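Local coordinates for protein Ifi204 (Mus musculus domesticus, PDB 5YZW) that probably recognises DNA through its HIN domain and acts as an interferon-inducible DNA sensor of the PYHIN family in immunity, at residues L125-K129 with C160-L166; K165-F171 with H187-I193; R132-Y138 with E148-Y152; P106-F112 with G141-M147. One frame throughout, in Å; residues are numbered along the deposited sequence.

Contact 1: residues L125-K129 with C160-L166; sequences LVNKK and CEPGSKL
V126 turns its CG2 over the start of strand 165-169, where the methyl meets L166 CD1 at 3.8 Å and overlaps the carbonyl of S164. In the second OB-type barrel of the HIN domain, strand 119-132 pairs antiparallel with the start of strand 165-169 as the chain leaves a type II turn from E161 to S164. V126 is held by both its N-H and its C=O. Its N donates to S164 O at 3.1 Å, and its O accepts from G163 N. G163, with a positive phi of 94°, fits the third position of the turn, and E161 O closes it by accepting from both S164 N and S164 OG. One pair further along, L125 and K165 stand on the same side of the sheet, their CG atoms 4.1 Å apart. At the other end N127 and K128 form a classic beta bulge opposite G139 of the neighbouring strand 135-142. Beyond it the ring of P162 rests on the backbone of K128 and K129, with P162 CD 3.8 Å from K129 CB. K129 leaves with CG anti to the backbone N (chi1 172°) and stays extended, which carries its ammonium past the proline to the start of the turn. There NZ bonds to C160 O at 3.1 Å and forms a salt bridge with E161 OE2 at 2.9 Å, meeting that oxygen from above the carboxylate plane.

Contact 2: residues K165-F171 with H187-I193; sequences KLRLVCF and HSYMQVI
R167 and Q191 form a hydrogen-bonded pair of two antiparallel strands, with bonds R167 N to Q191 O and Q191 N to R167 O. V169 and Y189 repeat the pattern, V169 N donating to Y189 O at 2.8 Å. I193 N extends it to K165 O. In the non-hydrogen-bonded positions CA-H...O contacts take over, as from M190 CA to R167 O at 3.1 Å.

Among side chains, R167 and Q191 run side by side. R167 NH1 donates to Q191 OE1 at 2.8 Å with a bent N-H...O angle of 139°, the amide and guanidinium planes being 71° apart. A salt bridge from R167 NH2 to E123 holds the other arm of the guanidinium, and I193 CD1 lies over one face.

The apolar contacts gather on the side carrying L166, L168 and M190. M190 CG sits between its backbone N and carbonyl carbon (chi1 57°), and the chain then bends at chi3. This brings CE tightly between the two leucines, 3.5 Å from L166 CD1 and 3.4 Å from L168 CD2. The sulfur meets the F171 ring at its edge, SD 3.9 Å from CZ, a Met-aromatic contact. L168 CD2 lies over one face of that ring and S188 OG, itself bonded to V185 N, over the other.

On the reverse side, Y189 OH bonds to E20 of the other barrel. Past V169, C170 and F171 form a G1 bulge opposite V120, and this corner carries the chain from strand 165-169 into strand 171-175, consistent with the curled sheet of an OB-fold barrel.

Contact 3: residues R132-Y138 with E148-Y152; sequences RNKFIYY and EVVVY
V151 and I136 lie side by side, V151 CB 3.5 Å from I136 CG2, at the apolar centre of the hairpin formed by strands 135-142 and 145-151 in the second OB barrel. On the same side of the sheet Y138 presents the edge of its ring to V151 CG2, and its CB packs on that of V149. This row continues inward, Y138 meeting V126 and C160. The backbones are joined by two hydrogen-bonded pairs, I136 with V151 and Y138 with V149. In the second, V149 N donates to Y138 O at 2.7 Å.

The reverse side carries V150, whose CG1 touches the ring edge of F135 and whose CG2 is 3.9 Å from Y137 CD2. Y152 CD1 stands over the centre of the F135 ring, with the two planes inclined at 37°. Y152 takes CG anti to its backbone N (chi1 -177°), which directs its ring along the type I' turn from R132 to F135.

Farther out, the guanidinium of R132 folds back across Y137 until NH2 lies over the middle of the ring, 3.9 Å above its plane. R132 NH2 stays 4.4 Å from E148 OE2, too far for a salt bridge. K134, bent at chi3 and chi4, runs alongside Y152 with CE at the ring edge, and its NZ donates to N133 O at 2.9 Å.

Contact 4: residues P106-F112 with G141-M147; sequences PKISYLF and GDDTGKM
D142 OD2 accepts the backbone N-H of I108 at 2.8 Å, using its syn lone pair, with an N-H...O angle of 168°. The other carboxylate oxygen, OD1, takes T144 N at 2.8 Å in an Asx turn and a weak bond from G145 N, so both ends are held. T144 OG1 accepts S109 N at 3.3 Å. Two N-H groups of the first turn of helix 108-112, which follows K107 at the N-cap position, thus find acceptors in side chains of the hairpin turn, and the helix end would probably favour a charged D142. K107 NZ makes a salt bridge to D143, straddling both oxygens with weak bonds.

Inside this polar rim I108 and D142 run antiparallel past one another, and I108 CD1 reaches G141 CA at 3.5 Å and M147 CG at 3.7 Å. The L111 and M147 side chains cross at about a right angle, L111 CD1 3.9 Å from M147 SD. F112 turns its ring edge to K146 O, CZ 3.6 Å from that oxygen, and meets the W180 ring. The short helix rests across the turn joining strands 135-142 and 145-151, with I108 and L111 reaching Y124 of strand 119-132.

How the contacts relate
All four contacts belong to the second barrel of the HIN domain and reach one curled sheet. Contact 3 is nested within the loop that contact 1 closes, and contact 4 crosses both along the chain. Contacts 1 and 2 lie in series and share K165 and L166 on strand 165-169, their centres 12 Å apart. Contacts 3 and 4 sit along the same hairpin, at centres 19 Å apart, contact 4 at its turn. K129 CE packs on I136 CD1 to join contacts 1 and 3, while V149 and V151 meet L168, F171 and M190 of contact 2. Contacts 1 to 3 supply strand pairings of this barrel, and contact 4 sets a short helix against the hairpin turn.

Contact 1: residues L125-K129 with C160-L166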
# COMPACT_ATOMS: atom_id res chain seq x y z
N LEU A 125 -8.34 -7.74 -11.35
CA LEU A 125 -8.95 -9.06 -11.57
C LEU A 125 -7.88 -10.04 -12.04
O LEU A 125 -7.10 -9.72 -12.94
CB LEU A 125 -10.07 -8.98 -12.60
CG LEU A 125 -11.35 -8.24 -12.19
CD1 LEU A 125 -11.31 -6.78 -12.61
CD2 LEU A 125 -12.57 -8.95 -12.78
N VAL A 126 -7.86 -11.22 -11.42
CA VAL A 126 -6.93 -12.28 -11.80
C VAL A 126 -7.59 -13.18 -12.83
O VAL A 126 -8.77 -13.51 -12.71
CB VAL A 126 -6.50 -13.08 -10.55
CG1 VAL A 126 -5.31 -13.97 -10.88
CG2 VAL A 126 -6.19 -12.14 -9.39
N ASN A 127 -6.82 -13.59 -13.84
CA ASN A 127 -7.36 -14.45 -14.88
C ASN A 127 -6.60 -15.76 -15.07
O ASN A 127 -7.10 -16.65 -15.76
CB ASN A 127 -7.42 -13.70 -16.22
CG ASN A 127 -6.06 -13.19 -16.68
OD1 ASN A 127 -5.07 -13.93 -16.67
ND2 ASN A 127 -6.01 -11.93 -17.09
N LYS A 128 -5.41 -15.90 -14.49
CA LYS A 128 -4.66 -17.14 -14.58
C LYS A 128 -3.77 -17.27 -13.35
O LYS A 128 -3.30 -16.27 -12.81
CB LYS A 128 -3.82 -17.20 -15.87
CG LYS A 128 -3.09 -18.53 -16.06
CD LYS A 128 -2.04 -18.48 -17.16
CE LYS A 128 -2.61 -17.91 -18.45
NZ LYS A 128 -2.18 -18.70 -19.65
N LYS A 129 -3.57 -18.50 -12.91
CA LYS A 129 -2.67 -18.81 -11.81
C LYS A 129 -1.77 -19.97 -12.22
O LYS A 129 -2.25 -20.97 -12.76
CB LYS A 129 -3.44 -19.16 -10.54
CG LYS A 129 -2.60 -19.69 -9.38
CD LYS A 129 -3.46 -19.90 -8.13
CE LYS A 129 -2.73 -20.71 -7.06
NZ LYS A 129 -3.45 -20.78 -5.75
N CYS A 160 -5.85 -17.69 -3.36
CA CYS A 160 -6.36 -16.91 -4.48
C CYS A 160 -6.34 -17.78 -5.72
O CYS A 160 -5.31 -18.36 -6.06
CB CYS A 160 -5.53 -15.65 -4.71
SG CYS A 160 -6.15 -14.63 -6.06
N GLU A 161 -7.48 -17.87 -6.38
CA GLU A 161 -7.59 -18.58 -7.64
C GLU A 161 -8.19 -17.65 -8.70
O GLU A 161 -8.73 -16.59 -8.36
CB GLU A 161 -8.43 -19.86 -7.48
CG GLU A 161 -7.96 -20.73 -6.31
CD GLU A 161 -6.89 -21.73 -6.72
OE1 GLU A 161 -6.90 -22.17 -7.89
OE2 GLU A 161 -6.02 -22.07 -5.88
N PRO A 162 -8.04 -17.99 -9.99
CA PRO A 162 -8.60 -17.14 -11.04
C PRO A 162 -10.08 -16.85 -10.82
O PRO A 162 -10.82 -17.69 -10.31
CB PRO A 162 -8.36 -17.96 -12.32
CG PRO A 162 -7.12 -18.72 -12.03
CD PRO A 162 -7.19 -19.06 -10.54
N GLY A 163 -10.50 -15.65 -11.21
CA GLY A 163 -11.82 -15.16 -10.89
C GLY A 163 -11.89 -14.32 -9.63
O GLY A 163 -12.90 -13.63 -9.41
N SER A 164 -10.86 -14.36 -8.79
CA SER A 164 -10.82 -13.52 -7.61
C SER A 164 -10.29 -12.13 -7.97
O SER A 164 -9.58 -11.94 -8.97
CB SER A 164 -9.95 -14.15 -6.53
OG SER A 164 -10.48 -15.40 -6.12
N LYS A 165 -10.66 -11.15 -7.15
CA LYS A 165 -10.14 -9.79 -7.28
C LYS A 165 -9.11 -9.54 -6.19
O LYS A 165 -9.34 -9.84 -5.02
CB LYS A 165 -11.26 -8.74 -7.21
CG LYS A 165 -11.02 -7.57 -8.16
CD LYS A 165 -11.94 -6.40 -7.85
CE LYS A 165 -11.66 -5.22 -8.76
NZ LYS A 165 -12.40 -4.01 -8.30
N LEU A 166 -7.97 -8.98 -6.59
CA LEU A 166 -6.78 -8.90 -5.76
C LEU A 166 -6.48 -7.44 -5.42
O LEU A 166 -6.33 -6.61 -6.32
CB LEU A 166 -5.59 -9.51 -6.48
CG LEU A 166 -5.10 -10.83 -5.92
CD1 LEU A 166 -3.80 -11.18 -6.60
CD2 LEU A 166 -4.93 -10.71 -4.42

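Contact 2: residues K165-F171 with H187-I193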
# COMPACT_ATOMS: atom_id res chain seq x y z
N LYS A 165 -10.66 -11.15 -7.15
CA LYS A 165 -10.14 -9.79 -7.28
C LYS A 165 -9.11 -9.54 -6.19
O LYS A 165 -9.34 -9.84 -5.02
CB LYS A 165 -11.26 -8.74 -7.21
CG LYS A 165 -11.02 -7.57 -8.16
CD LYS A 165 -11.94 -6.40 -7.85
CE LYS A 165 -11.66 -5.22 -8.76
NZ LYS A 165 -12.40 -4.01 -8.30
N LEU A 166 -7.97 -8.98 -6.59
CA LEU A 166 -6.78 -8.90 -5.76
C LEU A 166 -6.48 -7.44 -5.42
O LEU A 166 -6.33 -6.61 -6.32
CB LEU A 166 -5.59 -9.51 -6.48
CG LEU A 166 -5.10 -10.83 -5.92
CD1 LEU A 166 -3.80 -11.18 -6.60
CD2 LEU A 166 -4.93 -10.71 -4.42
N ARG A 167 -6.36 -7.15 -4.13
CA ARG A 167 -5.93 -5.84 -3.67
C ARG A 167 -4.44 -5.94 -3.36
O ARG A 167 -4.03 -6.69 -2.46
CB ARG A 167 -6.71 -5.39 -2.44
CG ARG A 167 -6.10 -4.17 -1.73
CD ARG A 167 -7.00 -3.74 -0.58
NE ARG A 167 -8.29 -3.26 -1.08
CZ ARG A 167 -9.46 -3.49 -0.49
NH1 ARG A 167 -9.51 -4.20 0.64
NH2 ARG A 167 -10.58 -3.02 -1.02
N LEU A 168 -3.63 -5.20 -4.12
CA LEU A 168 -2.18 -5.20 -3.98
C LEU A 168 -1.73 -3.90 -3.34
O LEU A 168 -2.14 -2.82 -3.78
CB LEU A 168 -1.47 -5.36 -5.33
CG LEU A 168 -1.95 -6.45 -6.29
CD1 LEU A 168 -1.41 -6.17 -7.69
CD2 LEU A 168 -1.48 -7.78 -5.79
N VAL A 169 -0.87 -4.00 -2.33
CA VAL A 169 -0.32 -2.81 -1.69
C VAL A 169 1.19 -2.91 -1.68
O VAL A 169 1.75 -3.90 -1.19
CB VAL A 169 -0.86 -2.62 -0.26
CG1 VAL A 169 -0.24 -1.37 0.34
CG2 VAL A 169 -2.38 -2.57 -0.28
N CYS A 170 1.85 -1.91 -2.25
CA CYS A 170 3.31 -1.79 -2.23
C CYS A 170 3.98 -2.99 -2.90
O CYS A 170 4.79 -3.69 -2.29
CB CYS A 170 3.82 -1.62 -0.79
SG CYS A 170 5.58 -1.16 -0.68
N PHE A 171 3.62 -3.21 -4.17
CA PHE A 171 4.34 -4.12 -5.06
C PHE A 171 5.29 -3.34 -5.96
O PHE A 171 5.03 -2.18 -6.30
CB PHE A 171 3.35 -4.91 -5.92
CG PHE A 171 2.79 -6.10 -5.23
CD1 PHE A 171 2.07 -5.97 -4.06
CD2 PHE A 171 2.97 -7.38 -5.78
CE1 PHE A 171 1.54 -7.08 -3.42
CE2 PHE A 171 2.45 -8.48 -5.14
CZ PHE A 171 1.74 -8.33 -3.96
N HIS A 187 7.81 -5.21 2.08
CA HIS A 187 6.68 -4.53 2.74
C HIS A 187 5.36 -4.76 2.01
O HIS A 187 4.38 -4.07 2.31
CB HIS A 187 6.94 -3.03 2.86
CG HIS A 187 8.12 -2.69 3.72
ND1 HIS A 187 8.82 -1.51 3.59
CD2 HIS A 187 8.72 -3.38 4.71
CE1 HIS A 187 9.82 -1.50 4.45
NE2 HIS A 187 9.78 -2.62 5.15
N SER A 188 5.31 -5.70 1.08
CA SER A 188 4.09 -5.91 0.31
C SER A 188 2.98 -6.48 1.18
O SER A 188 3.20 -7.16 2.19
CB SER A 188 4.30 -6.87 -0.89
OG SER A 188 5.28 -6.38 -1.78
N TYR A 189 1.77 -6.24 0.71
CA TYR A 189 0.58 -6.79 1.34
C TYR A 189 -0.42 -7.06 0.23
O TYR A 189 -0.49 -6.32 -0.76
CB TYR A 189 -0.01 -5.83 2.40
CG TYR A 189 -1.36 -6.31 2.92
CD1 TYR A 189 -1.44 -7.24 3.96
CD2 TYR A 189 -2.54 -5.85 2.37
CE1 TYR A 189 -2.68 -7.70 4.42
CE2 TYR A 189 -3.78 -6.29 2.82
CZ TYR A 189 -3.85 -7.22 3.84
OH TYR A 189 -5.09 -7.65 4.29
N MET A 190 -1.21 -8.11 0.40
CA MET A 190 -2.27 -8.37 -0.56
C MET A 190 -3.38 -9.13 0.14
O MET A 190 -3.15 -9.83 1.13
CB MET A 190 -1.75 -9.17 -1.77
CG MET A 190 -1.09 -10.50 -1.40
SD MET A 190 -0.42 -11.40 -2.83
CE MET A 190 -1.44 -10.74 -4.11
N GLN A 191 -4.59 -8.98 -0.39
CA GLN A 191 -5.72 -9.78 0.04
C GLN A 191 -6.72 -9.85 -1.10
O GLN A 191 -6.77 -8.97 -1.96
CB GLN A 191 -6.38 -9.21 1.30
CG GLN A 191 -7.51 -8.26 1.01
CD GLN A 191 -7.85 -7.37 2.19
OE1 GLN A 191 -8.05 -6.17 2.03
NE2 GLN A 191 -7.94 -7.97 3.38
N VAL A 192 -7.51 -10.94 -1.12
CA VAL A 192 -8.59 -11.07 -2.10
C VAL A 192 -9.83 -10.38 -1.55
O VAL A 192 -10.04 -10.31 -0.33
CB VAL A 192 -8.86 -12.55 -2.44
CG1 VAL A 192 -7.55 -13.32 -2.63
CG2 VAL A 192 -9.69 -13.20 -1.36
N ILE A 193 -10.67 -9.88 -2.45
CA ILE A 193 -11.92 -9.23 -2.04
C ILE A 193 -13.13 -10.13 -2.32
O ILE A 193 -14.17 -10.02 -1.67
CB ILE A 193 -12.09 -7.87 -2.73
CG1 ILE A 193 -10.75 -7.13 -2.78
CG2 ILE A 193 -13.14 -7.04 -2.02
CD1 ILE A 193 -10.70 -6.01 -3.79

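Contact 3: residues R132-Y138 with E148-Y152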
# COMPACT_ATOMS: atom_id res chain seq x y z
N ARG A 132 5.61 -22.29 -9.95
CA ARG A 132 6.84 -22.93 -10.34
C ARG A 132 8.02 -22.53 -9.50
O ARG A 132 8.40 -21.39 -9.45
CB ARG A 132 7.15 -22.81 -11.84
CG ARG A 132 6.93 -21.47 -12.51
CD ARG A 132 7.27 -21.50 -14.01
NE ARG A 132 7.33 -20.17 -14.59
CZ ARG A 132 6.30 -19.54 -15.16
NH1 ARG A 132 5.13 -20.14 -15.23
NH2 ARG A 132 6.44 -18.33 -15.67
N ASN A 133 8.60 -23.50 -8.83
CA ASN A 133 9.77 -23.28 -7.99
C ASN A 133 9.50 -22.24 -6.90
O ASN A 133 10.25 -21.28 -6.75
CB ASN A 133 10.99 -22.88 -8.83
CG ASN A 133 11.31 -23.90 -9.90
OD1 ASN A 133 10.55 -24.07 -10.86
ND2 ASN A 133 12.43 -24.60 -9.74
N LYS A 134 8.44 -22.47 -6.12
CA LYS A 134 8.06 -21.68 -4.94
C LYS A 134 7.48 -20.31 -5.31
O LYS A 134 6.85 -19.66 -4.47
CB LYS A 134 9.25 -21.52 -3.96
CG LYS A 134 10.30 -22.66 -3.95
CD LYS A 134 11.56 -22.32 -3.14
CE LYS A 134 12.46 -21.30 -3.84
NZ LYS A 134 12.69 -21.52 -5.29
N PHE A 135 7.57 -19.88 -6.54
CA PHE A 135 6.97 -18.61 -6.91
C PHE A 135 5.61 -18.89 -7.37
O PHE A 135 5.35 -19.99 -7.73
CB PHE A 135 7.71 -18.00 -8.09
CG PHE A 135 9.07 -17.53 -7.77
CD1 PHE A 135 10.07 -18.42 -7.57
CD2 PHE A 135 9.34 -16.22 -7.64
CE1 PHE A 135 11.32 -18.02 -7.25
CE2 PHE A 135 10.57 -15.80 -7.31
CZ PHE A 135 11.57 -16.70 -7.12
N ILE A 136 4.74 -17.90 -7.39
CA ILE A 136 3.39 -18.02 -7.92
C ILE A 136 3.06 -16.80 -8.77
O ILE A 136 3.23 -15.65 -8.33
CB ILE A 136 2.36 -18.25 -6.80
CG1 ILE A 136 0.95 -18.02 -7.32
CG2 ILE A 136 2.65 -17.37 -5.63
CD1 ILE A 136 -0.05 -18.61 -6.42
N TYR A 137 2.62 -17.06 -9.99
CA TYR A 137 2.45 -16.05 -11.03
C TYR A 137 0.96 -15.88 -11.28
O TYR A 137 0.28 -16.82 -11.69
CB TYR A 137 3.16 -16.47 -12.32
CG TYR A 137 4.66 -16.71 -12.18
CD1 TYR A 137 5.15 -17.91 -11.68
CD2 TYR A 137 5.57 -15.72 -12.54
CE1 TYR A 137 6.52 -18.12 -11.54
CE2 TYR A 137 6.94 -15.92 -12.40
CZ TYR A 137 7.41 -17.12 -11.91
OH TYR A 137 8.77 -17.32 -11.78
N TYR A 138 0.45 -14.68 -11.03
CA TYR A 138 -0.95 -14.34 -11.28
C TYR A 138 -1.04 -13.47 -12.52
O TYR A 138 -0.54 -12.34 -12.53
CB TYR A 138 -1.56 -13.62 -10.08
CG TYR A 138 -1.72 -14.45 -8.83
CD1 TYR A 138 -2.80 -15.32 -8.70
CD2 TYR A 138 -0.84 -14.32 -7.76
CE1 TYR A 138 -2.97 -16.07 -7.55
CE2 TYR A 138 -1.01 -15.06 -6.60
CZ TYR A 138 -2.08 -15.94 -6.51
OH TYR A 138 -2.28 -16.70 -5.37
N GLU A 148 1.72 -9.76 -15.19
CA GLU A 148 1.88 -10.80 -14.19
C GLU A 148 2.14 -10.17 -12.83
O GLU A 148 2.89 -9.20 -12.72
CB GLU A 148 3.06 -11.73 -14.52
CG GLU A 148 2.85 -12.73 -15.61
CD GLU A 148 4.07 -13.61 -15.78
OE1 GLU A 148 5.19 -13.15 -15.44
OE2 GLU A 148 3.92 -14.76 -16.24
N VAL A 149 1.52 -10.72 -11.80
CA VAL A 149 1.91 -10.46 -10.42
C VAL A 149 2.76 -11.64 -9.96
O VAL A 149 2.31 -12.79 -10.01
CB VAL A 149 0.70 -10.26 -9.51
CG1 VAL A 149 1.15 -10.00 -8.07
CG2 VAL A 149 -0.16 -9.10 -10.01
N VAL A 150 3.99 -11.36 -9.56
CA VAL A 150 4.91 -12.40 -9.12
C VAL A 150 4.94 -12.39 -7.60
O VAL A 150 5.32 -11.38 -6.98
CB VAL A 150 6.32 -12.21 -9.71
CG1 VAL A 150 7.24 -13.35 -9.29
CG2 VAL A 150 6.23 -12.15 -11.23
N VAL A 151 4.53 -13.49 -7.00
CA VAL A 151 4.47 -13.62 -5.55
C VAL A 151 5.45 -14.70 -5.12
O VAL A 151 5.48 -15.80 -5.69
CB VAL A 151 3.05 -13.93 -5.07
CG1 VAL A 151 3.02 -14.09 -3.55
CG2 VAL A 151 2.12 -12.79 -5.48
N TYR A 152 6.27 -14.38 -4.12
CA TYR A 152 7.19 -15.31 -3.49
C TYR A 152 7.14 -15.12 -1.98
O TYR A 152 6.97 -14.01 -1.49
CB TYR A 152 8.61 -15.10 -3.99
CG TYR A 152 9.59 -16.08 -3.44
CD1 TYR A 152 9.69 -17.36 -3.98
CD2 TYR A 152 10.41 -15.75 -2.37
CE1 TYR A 152 10.58 -18.28 -3.47
CE2 TYR A 152 11.31 -16.67 -1.85
CZ TYR A 152 11.39 -17.93 -2.41
OH TYR A 152 12.28 -18.84 -1.91

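Contact 4: residues P106-F112 with G141-M147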
# COMPACT_ATOMS: atom_id res chain seq x y z
N PRO A 106 -4.26 2.35 -10.65
CA PRO A 106 -3.68 2.74 -11.94
C PRO A 106 -4.07 1.75 -13.03
O PRO A 106 -4.13 0.53 -12.80
CB PRO A 106 -2.16 2.71 -11.68
CG PRO A 106 -1.98 2.48 -10.21
CD PRO A 106 -3.25 1.90 -9.68
N LYS A 107 -4.36 2.26 -14.22
CA LYS A 107 -4.63 1.37 -15.34
C LYS A 107 -3.34 0.70 -15.81
O LYS A 107 -2.26 1.30 -15.77
CB LYS A 107 -5.31 2.12 -16.50
CG LYS A 107 -6.68 2.71 -16.13
CD LYS A 107 -7.81 2.13 -16.95
CE LYS A 107 -9.12 2.08 -16.17
NZ LYS A 107 -10.29 1.75 -17.04
N ILE A 108 -3.45 -0.56 -16.21
CA ILE A 108 -2.27 -1.34 -16.58
C ILE A 108 -1.47 -0.63 -17.66
O ILE A 108 -0.23 -0.56 -17.59
CB ILE A 108 -2.69 -2.76 -17.01
CG1 ILE A 108 -3.22 -3.53 -15.79
CG2 ILE A 108 -1.55 -3.50 -17.71
CD1 ILE A 108 -3.23 -5.02 -15.95
N SER A 109 -2.15 -0.07 -18.67
CA SER A 109 -1.44 0.65 -19.73
C SER A 109 -0.64 1.80 -19.16
O SER A 109 0.45 2.11 -19.64
CB SER A 109 -2.42 1.16 -20.78
OG SER A 109 -3.45 1.93 -20.19
N TYR A 110 -1.17 2.46 -18.12
CA TYR A 110 -0.45 3.57 -17.50
C TYR A 110 0.79 3.09 -16.76
O TYR A 110 1.79 3.81 -16.69
CB TYR A 110 -1.37 4.33 -16.55
CG TYR A 110 -0.68 5.44 -15.80
CD1 TYR A 110 -0.39 6.64 -16.42
CD2 TYR A 110 -0.33 5.28 -14.48
CE1 TYR A 110 0.25 7.66 -15.74
CE2 TYR A 110 0.31 6.29 -13.79
CZ TYR A 110 0.59 7.48 -14.42
OH TYR A 110 1.22 8.49 -13.72
N LEU A 111 0.74 1.87 -16.20
CA LEU A 111 1.92 1.33 -15.54
C LEU A 111 3.05 1.09 -16.52
O LEU A 111 4.23 1.20 -16.14
CB LEU A 111 1.56 0.03 -14.83
CG LEU A 111 0.69 0.16 -13.59
CD1 LEU A 111 0.66 -1.16 -12.85
CD2 LEU A 111 1.23 1.26 -12.68
N PHE A 112 2.73 0.79 -17.78
CA PHE A 112 3.78 0.55 -18.77
C PHE A 112 4.62 1.79 -19.02
O PHE A 112 5.79 1.68 -19.42
CB PHE A 112 3.16 0.06 -20.08
CG PHE A 112 2.47 -1.27 -19.98
CD1 PHE A 112 2.78 -2.15 -18.95
CD2 PHE A 112 1.52 -1.65 -20.91
CE1 PHE A 112 2.15 -3.38 -18.85
CE2 PHE A 112 0.89 -2.89 -20.82
CZ PHE A 112 1.20 -3.75 -19.79
N GLY A 141 -5.34 -8.41 -15.44
CA GLY A 141 -5.65 -7.54 -16.56
C GLY A 141 -6.75 -6.55 -16.25
O GLY A 141 -7.41 -6.62 -15.21
N ASP A 142 -6.93 -5.62 -17.18
CA ASP A 142 -8.05 -4.68 -17.18
C ASP A 142 -8.38 -4.36 -18.64
O ASP A 142 -7.89 -5.02 -19.56
CB ASP A 142 -7.73 -3.44 -16.32
CG ASP A 142 -6.51 -2.65 -16.82
OD1 ASP A 142 -6.12 -2.81 -17.99
OD2 ASP A 142 -5.93 -1.88 -16.02
N ASP A 143 -9.20 -3.33 -18.84
CA ASP A 143 -9.61 -2.89 -20.17
C ASP A 143 -8.51 -2.13 -20.91
O ASP A 143 -8.80 -1.45 -21.90
CB ASP A 143 -10.87 -2.03 -20.07
CG ASP A 143 -10.73 -0.92 -19.04
OD1 ASP A 143 -9.95 -1.10 -18.07
OD2 ASP A 143 -11.40 0.13 -19.18
N THR A 144 -7.26 -2.22 -20.44
CA THR A 144 -6.12 -1.58 -21.10
C THR A 144 -4.93 -2.50 -21.34
O THR A 144 -4.09 -2.15 -22.17
CB THR A 144 -5.64 -0.36 -20.29
OG1 THR A 144 -5.34 -0.75 -18.94
CG2 THR A 144 -6.68 0.74 -20.29
N GLY A 145 -4.83 -3.64 -20.67
CA GLY A 145 -3.70 -4.52 -20.87
C GLY A 145 -3.68 -5.65 -19.86
O GLY A 145 -4.63 -5.85 -19.10
N LYS A 146 -2.56 -6.38 -19.87
CA LYS A 146 -2.37 -7.56 -19.03
C LYS A 146 -0.94 -7.59 -18.53
O LYS A 146 -0.03 -7.10 -19.20
CB LYS A 146 -2.67 -8.87 -19.82
CG LYS A 146 -4.11 -9.02 -20.29
CD LYS A 146 -4.20 -8.99 -21.82
CE LYS A 146 -5.64 -8.88 -22.29
NZ LYS A 146 -5.83 -9.39 -23.68
N MET A 147 -0.74 -8.16 -17.34
CA MET A 147 0.60 -8.33 -16.78
C MET A 147 0.56 -9.45 -15.75
O MET A 147 -0.50 -10.02 -15.46
CB MET A 147 1.14 -7.02 -16.19
CG MET A 147 0.19 -6.29 -15.25
SD MET A 147 0.78 -4.70 -14.57
CE MET A 147 2.55 -4.88 -14.64